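Local atomic coordinates of trichothecene 3-O-acetyltransferase TRI101 (Fusarium sporotrichioides, PDB entry 2ZBA), a protein that transfers an acetyl group from acetyl-coenzyme A to the 3-hydroxyl of trichothecenes, a step in the biosynthesis of mycotoxins such as T-2 toxin. Residues D17-G20 and Q21-P24; T245-A248 and L249-K253. All blocks are in the same frame, centred on the assembly; numbering follows the deposited sequence.

Interaction 1: D17-G20 and Q21-P24; sequences DIIG and QQPP. With ZBA (12,13-Epoxytrichothec-9-ene-3,4,8,15-tetrol-4,15-diacetate-8-isovalerate), chain F.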
loop_
_atom_site.group_PDB
_atom_site.type_symbol
_atom_site.label_atom_id
_atom_site.label_comp_id
_atom_site.label_asym_id
_atom_site.label_seq_id
_atom_site.Cartn_x
_atom_site.Cartn_y
_atom_site.Cartn_z
ATOM N N ASP A 17 -11.766 -6.797 -10.189
ATOM C CA ASP A 17 -11.944 -7.774 -9.125
ATOM C C ASP A 17 -13.212 -7.396 -8.349
ATOM O O ASP A 17 -13.370 -6.236 -7.979
ATOM C CB ASP A 17 -10.735 -7.722 -8.190
ATOM C CG ASP A 17 -9.463 -8.201 -8.860
ATOM O OD1 ASP A 17 -9.274 -9.442 -8.940
ATOM O OD2 ASP A 17 -8.656 -7.335 -9.299
ATOM N N ILE A 18 -14.128 -8.343 -8.135
ATOM C CA ILE A 18 -15.343 -8.011 -7.358
ATOM C C ILE A 18 -14.991 -7.305 -6.061
ATOM O O ILE A 18 -15.633 -6.343 -5.705
ATOM C CB ILE A 18 -16.349 -9.211 -7.120
ATOM C CG1 ILE A 18 -17.415 -8.838 -6.086
ATOM C CG2 ILE A 18 -15.653 -10.425 -6.570
ATOM C CD1 ILE A 18 -18.297 -7.615 -6.464
ATOM N N ILE A 19 -13.931 -7.748 -5.389
ATOM C CA ILE A 19 -13.467 -7.090 -4.163
ATOM C C ILE A 19 -12.972 -5.640 -4.382
ATOM O O ILE A 19 -13.000 -4.821 -3.465
ATOM C CB ILE A 19 -12.438 -7.998 -3.408
ATOM C CG1 ILE A 19 -13.211 -9.029 -2.579
ATOM C CG2 ILE A 19 -11.528 -7.193 -2.532
ATOM C CD1 ILE A 19 -12.367 -10.091 -1.914
ATOM N N GLY A 20 -12.559 -5.315 -5.603
ATOM C CA GLY A 20 -12.077 -3.967 -5.905
ATOM C C GLY A 20 -13.196 -2.995 -6.221
ATOM O O GLY A 20 -12.944 -1.808 -6.455
ATOM N N GLN A 21 -14.432 -3.504 -6.247
ATOM C CA GLN A 21 -15.604 -2.690 -6.559
ATOM C C GLN A 21 -16.124 -1.907 -5.364
ATOM O O GLN A 21 -17.257 -1.435 -5.394
ATOM C CB GLN A 21 -16.743 -3.545 -7.119
ATOM C CG GLN A 21 -16.371 -4.454 -8.253
ATOM C CD GLN A 21 -16.621 -3.880 -9.614
ATOM O OE1 GLN A 21 -16.850 -2.692 -9.777
ATOM N NE2 GLN A 21 -16.548 -4.727 -10.608
ATOM N N GLN A 22 -15.313 -1.774 -4.316
ATOM C CA GLN A 22 -15.668 -0.990 -3.132
ATOM C C GLN A 22 -15.544 0.495 -3.457
ATOM O O GLN A 22 -14.497 0.929 -3.940
ATOM C CB GLN A 22 -14.721 -1.307 -1.967
ATOM C CG GLN A 22 -14.755 -2.704 -1.499
ATOM C CD GLN A 22 -13.635 -3.035 -0.540
ATOM O OE1 GLN A 22 -13.259 -2.223 0.313
ATOM N NE2 GLN A 22 -13.111 -4.249 -0.652
ATOM N N PRO A 23 -16.589 1.295 -3.155
ATOM C CA PRO A 23 -16.472 2.711 -3.511
ATOM C C PRO A 23 -15.239 3.433 -2.913
ATOM O O PRO A 23 -14.724 4.327 -3.562
ATOM C CB PRO A 23 -17.807 3.320 -3.030
ATOM C CG PRO A 23 -18.754 2.140 -2.943
ATOM C CD PRO A 23 -17.886 0.993 -2.505
ATOM N N PRO A 24 -14.759 3.054 -1.699
ATOM C CA PRO A 24 -13.488 3.684 -1.286
ATOM C C PRO A 24 -12.286 3.428 -2.229
ATOM O O PRO A 24 -11.528 4.355 -2.519
ATOM C CB PRO A 24 -13.202 3.073 0.099
ATOM C CG PRO A 24 -14.486 2.479 0.565
ATOM C CD PRO A 24 -15.280 2.136 -0.665
HETATM O O18 ZBA F . -8.263 4.805 5.340
HETATM C C44 ZBA F . -8.756 4.919 4.246
HETATM C C45 ZBA F . -10.188 5.173 3.939
HETATM C C46 ZBA F . -10.450 6.096 2.816
HETATM C C48 ZBA F . -10.050 7.483 2.811
HETATM C C47 ZBA F . -11.172 5.712 1.574
HETATM O O17 ZBA F . -7.983 4.817 3.165
HETATM C C31 ZBA F . -6.621 4.297 3.245
HETATM C C30 ZBA F . -6.624 2.815 3.584
HETATM C C32 ZBA F . -5.961 4.687 1.961
HETATM C C39 ZBA F . -5.918 6.161 1.701
HETATM C C33 ZBA F . -5.446 3.780 1.158
HETATM C C34 ZBA F . -5.414 2.323 1.465
HETATM O O10 ZBA F . -4.125 2.029 2.124
HETATM C C29 ZBA F . -6.567 1.792 2.395
HETATM C C38 ZBA F . -7.895 1.821 1.606
HETATM O O12 ZBA F . -9.011 1.909 2.524
HETATM C C40 ZBA F . -10.199 1.520 2.064
HETATM C C41 ZBA F . -11.274 1.741 3.077
HETATM O O13 ZBA F . -10.394 1.068 1.024
HETATM C C28 ZBA F . -6.233 0.293 2.886
HETATM C C37 ZBA F . -7.412 -0.303 3.705
HETATM C C35 ZBA F . -4.903 0.351 3.660
HETATM C C25 ZBA F . -3.920 0.689 2.614
HETATM C C36 ZBA F . -4.704 0.511 5.078
HETATM O O11 ZBA F . -4.495 -0.766 4.453
HETATM C C27 ZBA F . -5.754 -0.628 1.674
HETATM C C26 ZBA F . -4.243 -0.458 1.681
HETATM O O16 ZBA F . -3.670 -0.249 0.416
HETATM O O14 ZBA F . -6.071 -2.051 1.755
#
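Gln-21 N donates to Ile-18 O at 3.1 Å, across the end of a short 3-10 turn. The N-H points well at the oxygen (158°), but the donor stands above the carbonyl plane, 61° out of it. The bond before it is of the same i to i+3 kind: Gly-20 N reaches Asp-17 O at 2.7 Å. Gln-22 adds a side-chain bond. Gln-22 NE2 meets Ile-19 O at 2.9 Å, but the bond is bent and weak. CG of Gln-22 lies beside the backbone N (chi1 -62°), which directs the extended chain back toward Ile-19. OE1 turns to Leu-373 N in a weak bond.

The turn leads from strand 14-15 into the short helix 23-26, and that helix lines the trichothecene pocket of this BAHD-superfamily acyltransferase. Pro-24 CB lies 3.6 Å from O13 of the bound T-2 toxin, in van der Waals contact with an acetate group.

Van der Waals contacts accompany these bonds. Ile-18 CD1 touches Gln-21 CG at 4.1 Å, and the two side chains cross at about a right angle. Ile-19 runs alongside Gln-22, with CG2 3.8 Å from NE2. Ile-18, Ile-19 and Gln-22 all also pack on helix 348-363. Two buried polar ends are held by neighbouring segments: Gln-21 OE1 accepts from Ser-82 N, and the Asp-17 carboxylate bonds to Tyr-313 OH and Leu-316 N.

Interaction 2: T245-A248 and L249-K253; sequences TPKA and LSELK. With COA (coenzyme A), chain E.
Four successive i to i+4 bonds join the segments, from Leu-249 N on Thr-245 O, 3.0 Å and nearly in line with the carbonyl, to Leu-252 N on Ala-248 O. These bonds form the first two turns of helix 246-257. Thr-245 is its N-cap: OG1 accepts from Ala-248 N at 3.0 Å, with the N-H aimed well at it (161°). Pro-246 follows at the first helical position, where its lack of an N-H costs no bond.

On the exposed flank, Lys-247 and Glu-251 form an i to i+4 salt bridge. Lys-247 NZ meets Glu-251 OE2 at 2.8 Å, on the syn side and 25° out of the carboxylate plane. The lysine chain bends at chi3 and chi4 (56°), which turns NZ toward that side. Lys-247 CG lies 3.6 Å from Glu-251 OE2. The extended glutamate chain passes close by the backbone, with Glu-251 CG 3.2 Å from Lys-247 O.

Leu-249 and Leu-252 lie on the buried flank, where they pack on helix 269-285. Ala-248, Glu-251 and Leu-252 touch Tyr-454.

The side chain of Lys-253 extends from the helix toward coenzyme A. Lys-253 NZ bonds to O9A of the coenzyme A 3'-phosphate at 2.8 Å. An N-capped helix start thus carries, two turns on, a lysine of the coenzyme A site.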
loop_
_atom_site.group_PDB
_atom_site.type_symbol
_atom_site.label_atom_id
_atom_site.label_comp_id
_atom_site.label_asym_id
_atom_site.label_seq_id
_atom_site.Cartn_x
_atom_site.Cartn_y
_atom_site.Cartn_z
ATOM N N THR A 245 16.445 -0.321 12.361
ATOM C CA THR A 245 17.624 -1.027 11.877
ATOM C C THR A 245 17.388 -2.538 11.913
ATOM O O THR A 245 16.605 -3.018 12.731
ATOM C CB THR A 245 18.878 -0.709 12.743
ATOM O OG1 THR A 245 18.560 -0.955 14.111
ATOM C CG2 THR A 245 19.304 0.751 12.589
ATOM N N PRO A 246 18.068 -3.286 11.032
ATOM C CA PRO A 246 18.000 -4.738 11.087
ATOM C C PRO A 246 18.219 -5.254 12.504
ATOM O O PRO A 246 17.567 -6.202 12.916
ATOM C CB PRO A 246 19.150 -5.174 10.179
ATOM C CG PRO A 246 19.314 -4.076 9.231
ATOM C CD PRO A 246 18.929 -2.812 9.931
ATOM N N LYS A 247 19.119 -4.603 13.240
ATOM C CA LYS A 247 19.437 -4.962 14.606
ATOM C C LYS A 247 18.290 -4.676 15.583
ATOM O O LYS A 247 17.945 -5.538 16.397
ATOM C CB LYS A 247 20.743 -4.275 15.021
ATOM C CG LYS A 247 21.068 -4.317 16.491
ATOM C CD LYS A 247 22.547 -3.969 16.686
ATOM C CE LYS A 247 22.765 -3.100 17.896
ATOM N NZ LYS A 247 22.234 -3.713 19.125
ATOM N N ALA A 248 17.682 -3.494 15.504
ATOM C CA ALA A 248 16.487 -3.206 16.321
ATOM C C ALA A 248 15.304 -4.162 16.040
ATOM O O ALA A 248 14.580 -4.522 16.968
ATOM C CB ALA A 248 16.047 -1.760 16.173
ATOM N N LEU A 249 15.129 -4.557 14.772
ATOM C CA LEU A 249 14.056 -5.481 14.353
ATOM C C LEU A 249 14.347 -6.902 14.806
ATOM O O LEU A 249 13.443 -7.662 15.137
ATOM C CB LEU A 249 13.896 -5.472 12.832
ATOM C CG LEU A 249 13.308 -4.206 12.208
ATOM C CD1 LEU A 249 13.656 -4.172 10.733
ATOM C CD2 LEU A 249 11.813 -4.149 12.452
ATOM N N SER A 250 15.631 -7.243 14.799
ATOM C CA SER A 250 16.102 -8.562 15.194
ATOM C C SER A 250 15.810 -8.757 16.691
ATOM O O SER A 250 15.283 -9.783 17.102
ATOM C CB SER A 250 17.593 -8.679 14.848
ATOM O OG SER A 250 18.238 -9.686 15.589
ATOM N N GLU A 251 16.122 -7.732 17.478
ATOM C CA GLU A 251 15.843 -7.682 18.914
ATOM C C GLU A 251 14.348 -7.668 19.239
ATOM O O GLU A 251 13.910 -8.321 20.184
ATOM C CB GLU A 251 16.553 -6.473 19.538
ATOM C CG GLU A 251 18.082 -6.594 19.449
ATOM C CD GLU A 251 18.849 -5.339 19.852
ATOM O OE1 GLU A 251 18.226 -4.308 20.197
ATOM O OE2 GLU A 251 20.101 -5.403 19.821
ATOM N N LEU A 252 13.578 -6.911 18.458
ATOM C CA LEU A 252 12.119 -6.927 18.545
ATOM C C LEU A 252 11.538 -8.315 18.295
ATOM O O LEU A 252 10.731 -8.778 19.075
ATOM C CB LEU A 252 11.490 -5.899 17.587
ATOM C CG LEU A 252 11.548 -4.419 17.973
ATOM C CD1 LEU A 252 10.975 -3.533 16.836
ATOM C CD2 LEU A 252 10.830 -4.135 19.301
ATOM N N LYS A 253 11.933 -8.956 17.196
ATOM C CA LYS A 253 11.478 -10.292 16.839
ATOM C C LYS A 253 11.855 -11.333 17.911
ATOM O O LYS A 253 11.048 -12.191 18.256
ATOM C CB LYS A 253 12.038 -10.697 15.470
ATOM C CG LYS A 253 11.494 -12.021 14.954
ATOM C CD LYS A 253 12.229 -12.530 13.757
ATOM C CE LYS A 253 11.722 -13.925 13.408
ATOM N NZ LYS A 253 11.910 -14.252 11.968
HETATM N N1A COA E . 8.868 -21.327 11.233
HETATM C C2A COA E . 9.626 -20.214 11.559
HETATM N N3A COA E . 9.552 -19.080 10.763
HETATM C C4A COA E . 8.737 -19.048 9.669
HETATM C C5A COA E . 7.975 -20.166 9.330
HETATM C C6A COA E . 8.044 -21.318 10.124
HETATM N N6A COA E . 7.405 -22.434 9.760
HETATM N N7A COA E . 7.275 -19.862 8.213
HETATM C C8A COA E . 7.579 -18.595 7.842
HETATM N N9A COA E . 8.478 -18.074 8.736
HETATM C C1B COA E . 8.988 -16.684 8.773
HETATM C C2B COA E . 9.975 -16.412 7.642
HETATM O O2B COA E . 11.287 -16.779 8.012
HETATM C C3B COA E . 9.779 -14.923 7.420
HETATM O O3B COA E . 10.306 -14.276 8.548
HETATM P P3B COA E . 11.285 -12.995 8.537
HETATM O O7A COA E . 10.721 -11.996 7.546
HETATM O O8A COA E . 12.661 -13.380 8.069
HETATM O O9A COA E . 11.235 -12.482 9.941
HETATM C C4B COA E . 8.283 -14.779 7.606
HETATM O O4B COA E . 7.942 -15.731 8.599
HETATM C C5B COA E . 7.425 -15.019 6.373
HETATM O O5B COA E . 6.080 -15.035 6.839
HETATM P P1A COA E . 4.885 -14.393 5.969
HETATM O O1A COA E . 4.795 -15.039 4.623
HETATM O O2A COA E . 3.576 -14.370 6.722
HETATM O O3A COA E . 5.336 -12.866 5.621
HETATM P P2A COA E . 5.396 -11.612 6.635
HETATM O O4A COA E . 6.717 -10.916 6.387
HETATM O O5A COA E . 5.138 -11.935 8.086
HETATM O O6A COA E . 4.203 -10.643 6.178
HETATM C CBP COA E . 1.893 -10.028 5.888
HETATM C CCP COA E . 2.905 -10.797 6.735
HETATM C CDP COA E . 2.015 -8.558 6.288
HETATM C CEP COA E . 0.487 -10.572 6.191
HETATM C CAP COA E . 2.260 -10.212 4.412
HETATM O OAP COA E . 2.182 -11.584 4.052
HETATM C C9P COA E . 1.430 -9.408 3.437
HETATM O O9P COA E . 0.199 -9.912 3.010
HETATM N N8P COA E . 1.917 -8.261 2.962
HETATM C C7P COA E . 1.147 -7.447 2.026
HETATM C C6P COA E . 0.137 -6.535 2.725
HETATM C C5P COA E . -0.603 -5.702 1.691
HETATM O O5P COA E . -1.475 -6.215 0.947
HETATM N N4P COA E . -0.289 -4.414 1.613
HETATM C C3P COA E . -0.383 -3.732 0.325
HETATM C C2P COA E . -1.379 -2.577 0.339
HETATM S S1P COA E . -2.198 -2.257 -1.254
#

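In the fold
From the N terminus, interaction 1 comes first. It closes a tight turn between strand 14-15 and helix 23-26, and leads into that helix, whose Pro-24 belongs to the trichothecene pocket. Interaction 2 follows more than 200 residues later, just after strand 237-244 of the seven-stranded sheet, at the start of helix 246-257. The two are in series along the chain, so they neither nest nor cross. They lie on opposite sides of the chain's centre. The centres of interaction 1 and interaction 2 are about 36 Å apart. The nearest atoms of interaction 1 and interaction 2 are about 28 Å apart. Interaction 1 ties the N-terminal segment to helix 348-363; interaction 2 joins helix 246-257 to helices 269-285 and 449-454.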